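PDB 6KNY: protein Amuc_1100 from Akkermansia muciniphila, which is of unknown function, a probable membrane protein with a transmembrane helix, seen here as its monomeric portion lacking that membrane-spanning region. Local coordinates for residues L200-I206 against Q268-V274; S62-T68 against A117-F122; L139-V145 against E176-G181; G103-Y107 against R147-E153. All blocks are in the same frame, centred on the assembly; numbering follows the deposited sequence.

Interaction 1: residues L200-I206 against Q268-V274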
loop_
_atom_site.group_PDB
_atom_site.type_symbol
_atom_site.label_atom_id
_atom_site.label_comp_id
_atom_site.label_asym_id
_atom_site.label_seq_id
_atom_site.Cartn_x
_atom_site.Cartn_y
_atom_site.Cartn_z
ATOM N N LEU A 200 -1.314 8.128 5.044
ATOM C CA LEU A 200 -0.429 9.109 4.413
ATOM C C LEU A 200 0.687 8.387 3.655
ATOM O O LEU A 200 1.607 7.827 4.268
ATOM C CB LEU A 200 0.146 10.063 5.461
ATOM C CG LEU A 200 1.162 11.127 4.995
ATOM C CD1 LEU A 200 0.569 12.025 3.917
ATOM C CD2 LEU A 200 1.610 11.969 6.222
ATOM N N PHE A 201 0.606 8.401 2.326
ATOM C CA PHE A 201 1.684 7.923 1.459
ATOM C C PHE A 201 2.401 9.133 0.890
ATOM O O PHE A 201 1.761 10.027 0.319
ATOM C CB PHE A 201 1.158 7.069 0.301
ATOM C CG PHE A 201 0.660 5.713 0.708
ATOM C CD1 PHE A 201 1.518 4.622 0.737
ATOM C CD2 PHE A 201 -0.690 5.516 1.020
ATOM C CE1 PHE A 201 1.052 3.358 1.095
ATOM C CE2 PHE A 201 -1.158 4.258 1.372
ATOM C CZ PHE A 201 -0.295 3.180 1.401
ATOM N N THR A 202 3.715 9.173 1.049
ATOM C CA THR A 202 4.478 10.279 0.507
ATOM C C THR A 202 5.338 9.754 -0.634
ATOM O O THR A 202 5.710 8.579 -0.653
ATOM C CB THR A 202 5.313 10.956 1.606
ATOM O OG1 THR A 202 5.866 12.180 1.090
ATOM C CG2 THR A 202 6.440 10.039 2.073
ATOM N N VAL A 203 5.584 10.603 -1.625
ATOM C CA VAL A 203 6.211 10.167 -2.871
ATOM C C VAL A 203 7.712 10.383 -2.747
ATOM O O VAL A 203 8.186 11.523 -2.710
ATOM C CB VAL A 203 5.643 10.908 -4.088
ATOM C CG1 VAL A 203 6.449 10.561 -5.345
ATOM C CG2 VAL A 203 4.172 10.563 -4.285
ATOM N N ASN A 204 8.459 9.285 -2.662
ATOM C CA ASN A 204 9.911 9.364 -2.695
ATOM C C ASN A 204 10.409 9.633 -4.110
ATOM O O ASN A 204 11.273 10.495 -4.318
ATOM C CB ASN A 204 10.510 8.077 -2.141
ATOM C CG ASN A 204 12.013 8.088 -2.161
ATOM O OD1 ASN A 204 12.651 8.993 -1.600
ATOM N ND2 ASN A 204 12.594 7.096 -2.814
ATOM N N SER A 205 9.880 8.916 -5.100
ATOM C CA SER A 205 10.297 9.133 -6.482
ATOM C C SER A 205 9.244 8.520 -7.392
ATOM O O SER A 205 8.437 7.698 -6.957
ATOM C CB SER A 205 11.682 8.535 -6.769
ATOM O OG SER A 205 11.651 7.122 -6.738
ATOM N N ILE A 206 9.258 8.930 -8.659
ATOM C CA ILE A 206 8.313 8.404 -9.643
ATOM C C ILE A 206 8.973 8.424 -11.018
ATOM O O ILE A 206 9.768 9.319 -11.319
ATOM C CB ILE A 206 6.986 9.192 -9.651
ATOM C CG1 ILE A 206 5.974 8.502 -10.593
ATOM C CG2 ILE A 206 7.202 10.674 -10.023
ATOM C CD1 ILE A 206 4.542 8.979 -10.398
ATOM N N GLN A 268 5.964 3.903 -12.349
ATOM C CA GLN A 268 6.602 3.241 -11.264
ATOM C C GLN A 268 6.883 4.290 -10.224
ATOM O O GLN A 268 7.583 5.243 -10.467
ATOM C CB GLN A 268 7.845 2.509 -11.663
ATOM C CG GLN A 268 8.250 1.569 -10.566
ATOM C CD GLN A 268 9.333 0.604 -10.957
ATOM O OE1 GLN A 268 9.067 -0.493 -11.447
ATOM N NE2 GLN A 268 10.566 1.003 -10.733
ATOM N N VAL A 269 6.283 4.106 -9.069
ATOM C CA VAL A 269 6.417 5.036 -7.973
ATOM C C VAL A 269 6.932 4.403 -6.688
ATOM O O VAL A 269 6.556 3.312 -6.356
ATOM C CB VAL A 269 5.100 5.793 -7.720
ATOM C CG1 VAL A 269 3.989 4.853 -7.360
ATOM C CG2 VAL A 269 5.271 6.795 -6.617
ATOM N N SER A 270 7.835 5.145 -6.058
ATOM C CA SER A 270 8.419 4.763 -4.780
ATOM C C SER A 270 7.725 5.574 -3.697
ATOM O O SER A 270 7.718 6.809 -3.755
ATOM C CB SER A 270 9.923 5.029 -4.788
ATOM O OG SER A 270 10.531 4.624 -3.586
ATOM N N LEU A 271 7.142 4.887 -2.715
ATOM C CA LEU A 271 6.363 5.547 -1.687
ATOM C C LEU A 271 6.946 5.259 -0.314
ATOM O O LEU A 271 7.597 4.228 -0.094
ATOM C CB LEU A 271 4.912 5.081 -1.748
ATOM C CG LEU A 271 4.226 5.334 -3.101
ATOM C CD1 LEU A 271 2.982 4.473 -3.223
ATOM C CD2 LEU A 271 3.867 6.805 -3.266
ATOM N N ASN A 272 6.738 6.196 0.604
ATOM C CA ASN A 272 6.918 5.944 2.028
ATOM C C ASN A 272 5.566 6.144 2.693
ATOM O O ASN A 272 5.025 7.256 2.685
ATOM C CB ASN A 272 7.977 6.854 2.637
ATOM C CG ASN A 272 9.394 6.491 2.178
ATOM O OD1 ASN A 272 9.986 5.516 2.635
ATOM N ND2 ASN A 272 9.943 7.295 1.290
ATOM N N LEU A 273 5.008 5.052 3.216
ATOM C CA LEU A 273 3.845 5.121 4.092
ATOM C C LEU A 273 4.297 5.654 5.446
ATOM O O LEU A 273 5.233 5.118 6.047
ATOM C CB LEU A 273 3.226 3.732 4.240
ATOM C CG LEU A 273 2.113 3.525 5.278
ATOM C CD1 LEU A 273 0.879 4.361 4.930
ATOM C CD2 LEU A 273 1.784 2.013 5.432
ATOM N N VAL A 274 3.647 6.700 5.935
ATOM C CA VAL A 274 4.078 7.357 7.165
ATOM C C VAL A 274 3.290 6.755 8.328
ATOM O O VAL A 274 2.069 6.935 8.416
ATOM C CB VAL A 274 3.887 8.875 7.064
ATOM C CG1 VAL A 274 4.269 9.567 8.368
ATOM C CG2 VAL A 274 4.711 9.420 5.871
HETATM O O HOH W 1 -0.462 6.841 7.385
#

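Interaction 2: residues S62-T68 against A117-F122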
loop_
_atom_site.group_PDB
_atom_site.type_symbol
_atom_site.label_atom_id
_atom_site.label_comp_id
_atom_site.label_asym_id
_atom_site.label_seq_id
_atom_site.Cartn_x
_atom_site.Cartn_y
_atom_site.Cartn_z
ATOM N N SER A 62 -5.505 5.964 12.218
ATOM C CA SER A 62 -5.241 4.675 11.594
ATOM C C SER A 62 -3.876 4.092 11.959
ATOM O O SER A 62 -3.657 2.902 11.707
ATOM C CB SER A 62 -5.381 4.805 10.070
ATOM O OG SER A 62 -4.270 5.487 9.499
ATOM N N SER A 63 -2.967 4.873 12.565
ATOM C CA SER A 63 -1.670 4.332 12.988
ATOM C C SER A 63 -1.706 3.565 14.307
ATOM O O SER A 63 -0.692 2.927 14.650
ATOM C CB SER A 63 -0.596 5.442 13.107
ATOM O OG SER A 63 -0.232 5.952 11.824
ATOM N N ALA A 64 -2.809 3.603 15.063
ATOM C CA ALA A 64 -2.866 2.795 16.284
ATOM C C ALA A 64 -2.698 1.324 15.930
ATOM O O ALA A 64 -3.486 0.768 15.161
ATOM C CB ALA A 64 -4.182 3.019 17.027
ATOM N N LEU A 65 -1.666 0.699 16.493
ATOM C CA LEU A 65 -1.400 -0.720 16.294
ATOM C C LEU A 65 -2.194 -1.545 17.302
ATOM O O LEU A 65 -2.177 -1.244 18.511
ATOM C CB LEU A 65 0.095 -1.000 16.439
ATOM C CG LEU A 65 1.011 -0.217 15.464
ATOM C CD1 LEU A 65 2.480 -0.577 15.610
ATOM C CD2 LEU A 65 0.578 -0.383 14.017
ATOM N N VAL A 66 -2.873 -2.582 16.812
ATOM C CA VAL A 66 -3.807 -3.349 17.637
ATOM C C VAL A 66 -3.351 -4.804 17.671
ATOM O O VAL A 66 -2.581 -5.236 16.798
ATOM C CB VAL A 66 -5.254 -3.218 17.119
ATOM C CG1 VAL A 66 -5.698 -1.776 17.174
ATOM C CG2 VAL A 66 -5.379 -3.767 15.711
ATOM N N PRO A 67 -3.770 -5.582 18.668
ATOM C CA PRO A 67 -3.308 -6.971 18.768
ATOM C C PRO A 67 -3.660 -7.760 17.519
ATOM O O PRO A 67 -4.790 -7.731 17.043
ATOM C CB PRO A 67 -4.053 -7.498 19.998
ATOM C CG PRO A 67 -4.273 -6.244 20.821
ATOM C CD PRO A 67 -4.640 -5.223 19.805
ATOM N N THR A 68 -2.674 -8.471 16.998
ATOM C CA THR A 68 -2.823 -9.232 15.769
ATOM C C THR A 68 -1.979 -10.494 15.895
ATOM O O THR A 68 -0.797 -10.415 16.257
ATOM C CB THR A 68 -2.382 -8.380 14.561
ATOM O OG1 THR A 68 -3.036 -7.091 14.612
ATOM C CG2 THR A 68 -2.718 -9.070 13.244
ATOM N N ALA A 117 3.494 -8.984 13.724
ATOM C CA ALA A 117 2.189 -9.148 13.079
ATOM C C ALA A 117 1.372 -7.865 13.087
ATOM O O ALA A 117 0.648 -7.571 12.126
ATOM C CB ALA A 117 1.398 -10.262 13.761
ATOM N N SER A 118 1.445 -7.106 14.175
ATOM C CA SER A 118 0.584 -5.936 14.335
ATOM C C SER A 118 1.052 -4.778 13.448
ATOM O O SER A 118 0.232 -4.072 12.840
ATOM C CB SER A 118 0.569 -5.533 15.808
ATOM O OG SER A 118 -0.056 -4.282 15.997
ATOM N N THR A 119 2.363 -4.565 13.379
ATOM C CA THR A 119 2.924 -3.578 12.457
ATOM C C THR A 119 2.598 -3.933 11.003
ATOM O O THR A 119 2.141 -3.080 10.224
ATOM C CB THR A 119 4.430 -3.482 12.707
ATOM O OG1 THR A 119 4.639 -3.136 14.092
ATOM C CG2 THR A 119 5.096 -2.440 11.805
ATOM N N LEU A 120 2.767 -5.207 10.634
ATOM C CA LEU A 120 2.405 -5.658 9.290
ATOM C C LEU A 120 0.920 -5.473 8.984
ATOM O O LEU A 120 0.548 -5.250 7.818
ATOM C CB LEU A 120 2.779 -7.125 9.121
ATOM C CG LEU A 120 4.283 -7.387 9.148
ATOM C CD1 LEU A 120 4.570 -8.880 9.191
ATOM C CD2 LEU A 120 4.946 -6.749 7.931
ATOM N N GLY A 121 0.047 -5.612 9.991
ATOM C CA GLY A 121 -1.379 -5.450 9.734
ATOM C C GLY A 121 -1.741 -4.018 9.397
ATOM O O GLY A 121 -2.605 -3.766 8.563
ATOM N N PHE A 122 -1.082 -3.060 10.050
ATOM C CA PHE A 122 -1.236 -1.664 9.661
ATOM C C PHE A 122 -0.786 -1.470 8.219
ATOM O O PHE A 122 -1.503 -0.880 7.412
ATOM C CB PHE A 122 -0.423 -0.754 10.588
ATOM C CG PHE A 122 -0.230 0.637 10.046
ATOM C CD1 PHE A 122 -1.241 1.588 10.167
ATOM C CD2 PHE A 122 0.936 0.990 9.381
ATOM C CE1 PHE A 122 -1.075 2.871 9.647
ATOM C CE2 PHE A 122 1.104 2.267 8.873
ATOM C CZ PHE A 122 0.110 3.204 9.006
HETATM O O HOH W 2 -2.362 -3.093 13.796
#

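Interaction 3: residues L139-V145 against E176-G181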
loop_
_atom_site.group_PDB
_atom_site.type_symbol
_atom_site.label_atom_id
_atom_site.label_comp_id
_atom_site.label_asym_id
_atom_site.label_seq_id
_atom_site.Cartn_x
_atom_site.Cartn_y
_atom_site.Cartn_z
ATOM N N LEU A 139 -7.100 1.652 -14.913
ATOM C CA LEU A 139 -5.800 1.178 -15.369
ATOM C C LEU A 139 -5.967 -0.118 -16.147
ATOM O O LEU A 139 -6.989 -0.793 -16.057
ATOM C CB LEU A 139 -4.874 0.933 -14.181
ATOM C CG LEU A 139 -4.552 2.151 -13.317
ATOM C CD1 LEU A 139 -3.937 1.717 -11.997
ATOM C CD2 LEU A 139 -3.637 3.128 -14.067
ATOM N N SER A 140 -4.926 -0.505 -16.878
ATOM C CA SER A 140 -5.014 -1.754 -17.619
ATOM C C SER A 140 -4.243 -2.899 -16.980
ATOM O O SER A 140 -4.587 -4.064 -17.217
ATOM C CB SER A 140 -4.534 -1.552 -19.061
ATOM O OG SER A 140 -3.137 -1.365 -19.070
ATOM N N LYS A 141 -3.190 -2.612 -16.213
ATOM C CA LYS A 141 -2.417 -3.665 -15.566
ATOM C C LYS A 141 -1.801 -3.142 -14.280
ATOM O O LYS A 141 -1.355 -1.994 -14.224
ATOM C CB LYS A 141 -1.280 -4.205 -16.451
ATOM C CG LYS A 141 -1.520 -4.164 -17.947
ATOM C CD LYS A 141 -0.412 -4.857 -18.699
ATOM C CE LYS A 141 -0.721 -4.867 -20.186
ATOM N NZ LYS A 141 0.362 -5.489 -20.986
ATOM N N PHE A 142 -1.782 -3.998 -13.262
ATOM C CA PHE A 142 -0.874 -3.873 -12.128
ATOM C C PHE A 142 0.348 -4.728 -12.438
ATOM O O PHE A 142 0.218 -5.927 -12.717
ATOM C CB PHE A 142 -1.523 -4.341 -10.823
ATOM C CG PHE A 142 -2.588 -3.421 -10.296
ATOM C CD1 PHE A 142 -2.254 -2.183 -9.772
ATOM C CD2 PHE A 142 -3.926 -3.811 -10.293
ATOM C CE1 PHE A 142 -3.240 -1.332 -9.267
ATOM C CE2 PHE A 142 -4.911 -2.971 -9.792
ATOM C CZ PHE A 142 -4.572 -1.731 -9.277
ATOM N N ILE A 143 1.526 -4.119 -12.423
ATOM C CA ILE A 143 2.747 -4.805 -12.819
ATOM C C ILE A 143 3.503 -5.332 -11.605
ATOM O O ILE A 143 4.039 -6.442 -11.631
ATOM C CB ILE A 143 3.625 -3.857 -13.669
ATOM C CG1 ILE A 143 2.902 -3.491 -14.961
ATOM C CG2 ILE A 143 5.004 -4.504 -13.971
ATOM C CD1 ILE A 143 3.580 -2.388 -15.766
ATOM N N LYS A 144 3.547 -4.556 -10.525
ATOM C CA LYS A 144 4.254 -5.022 -9.342
ATOM C C LYS A 144 3.802 -4.217 -8.128
ATOM O O LYS A 144 3.483 -3.031 -8.240
ATOM C CB LYS A 144 5.778 -4.951 -9.558
ATOM C CG LYS A 144 6.494 -3.680 -9.167
ATOM C CD LYS A 144 8.020 -3.893 -9.323
ATOM C CE LYS A 144 8.851 -2.645 -8.965
ATOM N NZ LYS A 144 10.230 -2.630 -9.584
ATOM N N VAL A 145 3.708 -4.899 -6.989
ATOM C CA VAL A 145 3.635 -4.262 -5.680
ATOM C C VAL A 145 4.788 -4.857 -4.893
ATOM O O VAL A 145 4.743 -6.032 -4.507
ATOM C CB VAL A 145 2.299 -4.491 -4.964
ATOM C CG1 VAL A 145 2.301 -3.752 -3.624
ATOM C CG2 VAL A 145 1.138 -4.023 -5.843
ATOM N N GLU A 176 7.018 0.057 -3.479
ATOM C CA GLU A 176 7.018 0.480 -4.872
ATOM C C GLU A 176 5.808 -0.127 -5.552
ATOM O O GLU A 176 5.491 -1.296 -5.327
ATOM C CB GLU A 176 8.270 0.003 -5.626
ATOM C CG GLU A 176 9.603 0.349 -5.003
ATOM C CD GLU A 176 10.764 -0.211 -5.840
ATOM O OE1 GLU A 176 10.540 -0.563 -7.021
ATOM O OE2 GLU A 176 11.888 -0.320 -5.307
ATOM N N ILE A 177 5.164 0.642 -6.415
ATOM C CA ILE A 177 4.073 0.131 -7.230
ATOM C C ILE A 177 4.346 0.493 -8.682
ATOM O O ILE A 177 4.735 1.626 -8.990
ATOM C CB ILE A 177 2.710 0.675 -6.775
ATOM C CG1 ILE A 177 2.506 0.394 -5.280
ATOM C CG2 ILE A 177 1.597 0.063 -7.613
ATOM C CD1 ILE A 177 1.121 0.746 -4.770
ATOM N N ALA A 178 4.169 -0.482 -9.568
ATOM C CA ALA A 178 4.271 -0.281 -11.001
ATOM C C ALA A 178 2.924 -0.639 -11.608
ATOM O O ALA A 178 2.325 -1.664 -11.246
ATOM C CB ALA A 178 5.388 -1.144 -11.599
ATOM N N PHE A 179 2.434 0.217 -12.496
ATOM C CA PHE A 179 1.181 -0.047 -13.187
ATOM C C PHE A 179 1.246 0.640 -14.538
ATOM O O PHE A 179 2.207 1.357 -14.844
ATOM C CB PHE A 179 -0.040 0.434 -12.393
ATOM C CG PHE A 179 0.044 1.872 -11.941
ATOM C CD1 PHE A 179 -0.334 2.906 -12.779
ATOM C CD2 PHE A 179 0.489 2.183 -10.665
ATOM C CE1 PHE A 179 -0.268 4.233 -12.355
ATOM C CE2 PHE A 179 0.560 3.494 -10.227
ATOM C CZ PHE A 179 0.181 4.530 -11.077
ATOM N N GLN A 180 0.214 0.410 -15.348
ATOM C CA GLN A 180 0.155 1.038 -16.654
ATOM C C GLN A 180 -1.293 1.182 -17.085
ATOM O O GLN A 180 -2.163 0.410 -16.677
ATOM C CB GLN A 180 0.970 0.251 -17.698
ATOM C CG GLN A 180 0.338 -1.015 -18.208
ATOM C CD GLN A 180 0.875 -1.412 -19.597
ATOM O OE1 GLN A 180 0.598 -0.745 -20.595
ATOM N NE2 GLN A 180 1.649 -2.489 -19.652
ATOM N N GLY A 181 -1.538 2.191 -17.910
ATOM C CA GLY A 181 -2.867 2.445 -18.430
ATOM C C GLY A 181 -2.794 3.621 -19.371
ATOM O O GLY A 181 -1.710 4.144 -19.656
#

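Interaction 4: residues G103-Y107 against R147-E153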
loop_
_atom_site.group_PDB
_atom_site.type_symbol
_atom_site.label_atom_id
_atom_site.label_comp_id
_atom_site.label_asym_id
_atom_site.label_seq_id
_atom_site.Cartn_x
_atom_site.Cartn_y
_atom_site.Cartn_z
ATOM N N GLY A 103 2.670 -7.028 -1.796
ATOM C CA GLY A 103 3.975 -6.890 -1.177
ATOM C C GLY A 103 4.293 -7.906 -0.101
ATOM O O GLY A 103 5.383 -7.845 0.493
ATOM N N PHE A 104 3.392 -8.845 0.177
ATOM C CA PHE A 104 3.568 -9.749 1.306
ATOM C C PHE A 104 3.633 -11.214 0.871
ATOM O O PHE A 104 3.242 -12.107 1.633
ATOM C CB PHE A 104 2.439 -9.556 2.320
ATOM C CG PHE A 104 2.320 -8.148 2.880
ATOM C CD1 PHE A 104 3.001 -7.781 4.044
ATOM C CD2 PHE A 104 1.491 -7.210 2.273
ATOM C CE1 PHE A 104 2.849 -6.499 4.582
ATOM C CE2 PHE A 104 1.343 -5.922 2.806
ATOM C CZ PHE A 104 2.025 -5.566 3.947
ATOM N N GLN A 105 4.141 -11.494 -0.340
ATOM C CA GLN A 105 4.218 -12.885 -0.779
ATOM C C GLN A 105 5.162 -13.689 0.102
ATOM O O GLN A 105 5.018 -14.911 0.219
ATOM C CB GLN A 105 4.659 -12.989 -2.245
ATOM C CG GLN A 105 4.517 -14.425 -2.803
ATOM C CD GLN A 105 4.743 -14.524 -4.307
ATOM O OE1 GLN A 105 5.479 -13.727 -4.888
ATOM N NE2 GLN A 105 4.103 -15.507 -4.944
ATOM N N VAL A 106 6.111 -13.026 0.757
ATOM C CA VAL A 106 6.978 -13.723 1.702
ATOM C C VAL A 106 6.185 -14.410 2.820
ATOM O O VAL A 106 6.697 -15.318 3.482
ATOM C CB VAL A 106 7.999 -12.710 2.268
ATOM C CG1 VAL A 106 7.295 -11.639 3.120
ATOM C CG2 VAL A 106 9.102 -13.417 3.046
ATOM N N TYR A 107 4.944 -13.995 3.056
ATOM C CA TYR A 107 4.115 -14.614 4.082
ATOM C C TYR A 107 2.958 -15.415 3.485
ATOM O O TYR A 107 1.938 -15.628 4.153
ATOM C CB TYR A 107 3.602 -13.540 5.043
ATOM C CG TYR A 107 4.723 -12.792 5.745
ATOM C CD1 TYR A 107 5.661 -13.475 6.509
ATOM C CD2 TYR A 107 4.856 -11.409 5.615
ATOM C CE1 TYR A 107 6.701 -12.803 7.141
ATOM C CE2 TYR A 107 5.897 -10.725 6.243
ATOM C CZ TYR A 107 6.812 -11.427 7.011
ATOM O OH TYR A 107 7.852 -10.774 7.659
ATOM N N ARG A 147 7.435 -4.593 -1.653
ATOM C CA ARG A 147 7.460 -4.059 -0.295
ATOM C C ARG A 147 8.671 -4.609 0.446
ATOM O O ARG A 147 8.664 -5.779 0.863
ATOM C CB ARG A 147 6.168 -4.410 0.435
ATOM C CG ARG A 147 6.120 -4.024 1.917
ATOM C CD ARG A 147 5.182 -4.985 2.694
ATOM N NE ARG A 147 5.832 -6.277 2.934
ATOM C CZ ARG A 147 6.501 -6.589 4.040
ATOM N NH1 ARG A 147 6.559 -5.728 5.057
ATOM N NH2 ARG A 147 7.089 -7.773 4.141
ATOM N N PRO A 148 9.726 -3.807 0.628
ATOM C CA PRO A 148 10.864 -4.260 1.443
ATOM C C PRO A 148 10.431 -4.581 2.867
ATOM O O PRO A 148 9.516 -3.964 3.414
ATOM C CB PRO A 148 11.830 -3.066 1.416
ATOM C CG PRO A 148 11.463 -2.276 0.163
ATOM C CD PRO A 148 9.974 -2.527 -0.056
ATOM N N GLN A 149 11.096 -5.563 3.471
ATOM C CA GLN A 149 10.772 -5.920 4.850
ATOM C C GLN A 149 11.214 -4.817 5.791
ATOM O O GLN A 149 12.248 -4.180 5.582
ATOM C CB GLN A 149 11.447 -7.232 5.259
ATOM C CG GLN A 149 10.911 -8.445 4.521
ATOM C CD GLN A 149 11.678 -9.713 4.847
ATOM O OE1 GLN A 149 12.380 -9.786 5.861
ATOM N NE2 GLN A 149 11.577 -10.708 3.970
ATOM N N LEU A 150 10.429 -4.612 6.842
ATOM C CA LEU A 150 10.770 -3.692 7.899
ATOM C C LEU A 150 11.772 -4.330 8.849
ATOM O O LEU A 150 11.828 -5.552 8.970
ATOM C CB LEU A 150 9.511 -3.296 8.669
ATOM C CG LEU A 150 8.417 -2.618 7.848
ATOM C CD1 LEU A 150 7.151 -2.424 8.707
ATOM C CD2 LEU A 150 8.932 -1.287 7.306
ATOM N N PRO A 151 12.537 -3.515 9.581
ATOM C CA PRO A 151 13.456 -4.086 10.587
ATOM C C PRO A 151 12.767 -4.989 11.605
ATOM O O PRO A 151 13.347 -6.012 11.984
ATOM C CB PRO A 151 14.061 -2.838 11.248
ATOM C CG PRO A 151 14.023 -1.805 10.141
ATOM C CD PRO A 151 12.711 -2.059 9.430
ATOM N N ILE A 152 11.535 -4.681 12.023
ATOM C CA ILE A 152 10.846 -5.544 12.983
ATOM C C ILE A 152 10.549 -6.934 12.421
ATOM O O ILE A 152 10.264 -7.854 13.189
ATOM C CB ILE A 152 9.542 -4.877 13.468
ATOM C CG1 ILE A 152 9.009 -5.545 14.750
ATOM C CG2 ILE A 152 8.496 -4.905 12.362
ATOM C CD1 ILE A 152 7.744 -4.903 15.265
ATOM N N GLU A 153 10.625 -7.139 11.102
ATOM C CA GLU A 153 10.266 -8.452 10.575
ATOM C C GLU A 153 11.367 -9.488 10.740
ATOM O O GLU A 153 11.077 -10.690 10.687
ATOM C CB GLU A 153 9.891 -8.354 9.108
ATOM C CG GLU A 153 8.585 -7.665 8.913
ATOM C CD GLU A 153 8.262 -7.500 7.457
ATOM O OE1 GLU A 153 8.104 -8.521 6.763
ATOM O OE2 GLU A 153 8.138 -6.346 7.025
HETATM O O HOH W 3 7.528 -7.301 -1.811
HETATM O O HOH W 4 8.367 -8.628 1.579
HETATM O O HOH W 5 8.061 -11.555 10.385
#

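Interaction 1: residues L200-I206 against Q268-V274
A classic beta bulge interrupts the antiparallel pairing of 201-210, an outermost strand of the sheet, with 265-276: N204 and S205 both face S270. N204 N donates to S270 O at 2.8 Å, S205 N reaches the same oxygen through a weak bond, and S270 N returns one to S205 O at 2.8 Å. Before the bulge T202 and N272 form a hydrogen-bonded pair, T202 N to N272 O 2.8 Å, and on the face they share with S205 and S270 the methyl CG2 of T202 rests on N272 CB. F201, V203, I206, V269, L271 and L273 point to the other face of this mixed sheet, where helix 117-134 covers F201, L271 and L273 through L130, F122 and A126. F201 turns CG opposite its carbonyl carbon (chi1 -72°), which lays the ring against L273: CD1 sits over its middle, 3.9 Å from the centroid and 12° off the normal, a CH-pi contact. At the L200 end, water 1 accepts from L200 N and donates to V274 O.

Interaction 2: residues S62-T68 against A117-F122
F122 turns its ring away from its own amide N (chi1 165°) and so brings it up to S62 and S63, while S118, its OG likewise opposite the backbone N (chi1 170°), reaches out to V66. S118 OG donates to V66 O at 2.8 Å, coming in above the carbonyl plane, and ties the loop to the helix. T68 OG1 donates to the same oxygen from the opposite face at 2.9 Å, a bond within the loop that helps fix the carbonyl's orientation. Water 2 adds a bridge alongside, accepting from V66 N and donating to S118 O. The contact thus lays the loop between helices 51-55 and 70-91 across the first turns of helix 117-134. L65 fits against those turns: its CB lies 3.3 Å from S118 OG, CD1 meets T119 OG1, and CD2 packs on F122 CB at 3.6 Å. Further on, A117 CB lies 3.3 Å from T68 O. At the other end S62 O meets the F122 ring at its edge, near the ring plane, 3.2 Å from CD1. H275 makes an edge-to-face contact with the same ring; S62 OG bonds to D198 O and S63 OG to F276 N.

Interaction 3: residues L139-V145 against E176-G181
Q180 O takes three donors from the opposing segment: S140 N at 2.9 Å in the carbonyl plane, K141 N at 3.2 Å, and S140 OG at 3.1 Å from well above the plane. Two residues facing one make this a classic beta bulge, and a second lies at A178, where I143 N (2.8 Å) and K144 N (3.2 Å) approach A178 O from the same face of its plane. Q180 N to K141 O and A178 N to K144 O complete the antiparallel pairing of strands 141-146 and 170-181, inner neighbours in the five-stranded mixed sheet. The side chains of K141, in the conformer given, and Q180 run alongside each other, pointing the same way. From K144 an extended chain carries NZ to E176 OE1, a salt bridge at 3.3 Å whose hydrogen bond is weak. The methyl CD2 of L139 approaches the F179 ring obliquely, 3.6 Å from CD1. Beyond this first shell, Q264 NE2 bonds both Q180 OE1 and S140 OG, tying the polar groups at the first bulge, and Q268 OE1 accepts from K144 NZ, giving the ammonium a second partner. On the face carrying F142, V145, I177 and F179, helix 117-134 meets F142 through V131 and L134 and I177 through L130, while A189 of helix 183-194 touches F179. S185 of that helix touches L139.

Interaction 4: residues G103-Y107 against R147-E153
The backbones come nearest at G103 and R147, whose CA atoms lie 4.6 Å apart; this close approach and the positive phi (90°) suit the glycine. Segment 103-107 has no regular structure and belongs to the loop between helices 97-100 and 117-134; 147-153 follows strand 141-146 and is loop until a 3-10 segment at 151-153. R147 bends at chi3 (77°), folding its guanidinium against F104. There NE donates to G103 O at 2.9 Å, in the guanidinium plane but from above the carbonyl plane. The F104 ring lies nearly flat over the guanidinium, planes 11° apart, and R147 CD stands over the ring face, 3.6 Å from its centroid. R147 thus joins the two loops through G103 O and the F104 ring; within its own loop its far end closes on E153 in an end-on bidentate salt bridge, NH1 to OE2 at 2.6 Å and NH2 to OE1 at 2.9 Å. L150 N reaches OE2 from the other face of the carboxylate. Y107 OH bonds E153 OE1, modelled at 2.4 Å, so short that the distance is doubtful, and water 5 joins that hydroxyl to E153 O. E123, on helix 117-134, offers R147 NH1 a second carboxylate, so the buried positive charge is probably well compensated.

Overall arrangement
Interactions 1 and 3 belong to one sheet: strands 170-181 and 265-276 are neighbours, and V269 N probably bonds I177 O. Interaction 3 is buried at the sheet's interior, whereas interaction 1 includes an outermost strand and is only partly buried, as are interactions 2 and 4. Interactions 1 and 3 rest on backbone pairing broken by bulges. Interactions 2 and 4 instead fasten loops, the first through a serine hydroxyl on a loop carbonyl, the second largely through an arginine stacked on a ring and bonded to a carbonyl, itself held by a glutamate of its own loop. Helix 117-134 connects interaction 2 to 4 and to 1: L120 packs on E153, R147 and Y107, while F122 touches L273. Interactions 2 and 3, on opposite sides of the chain's centre, do not touch.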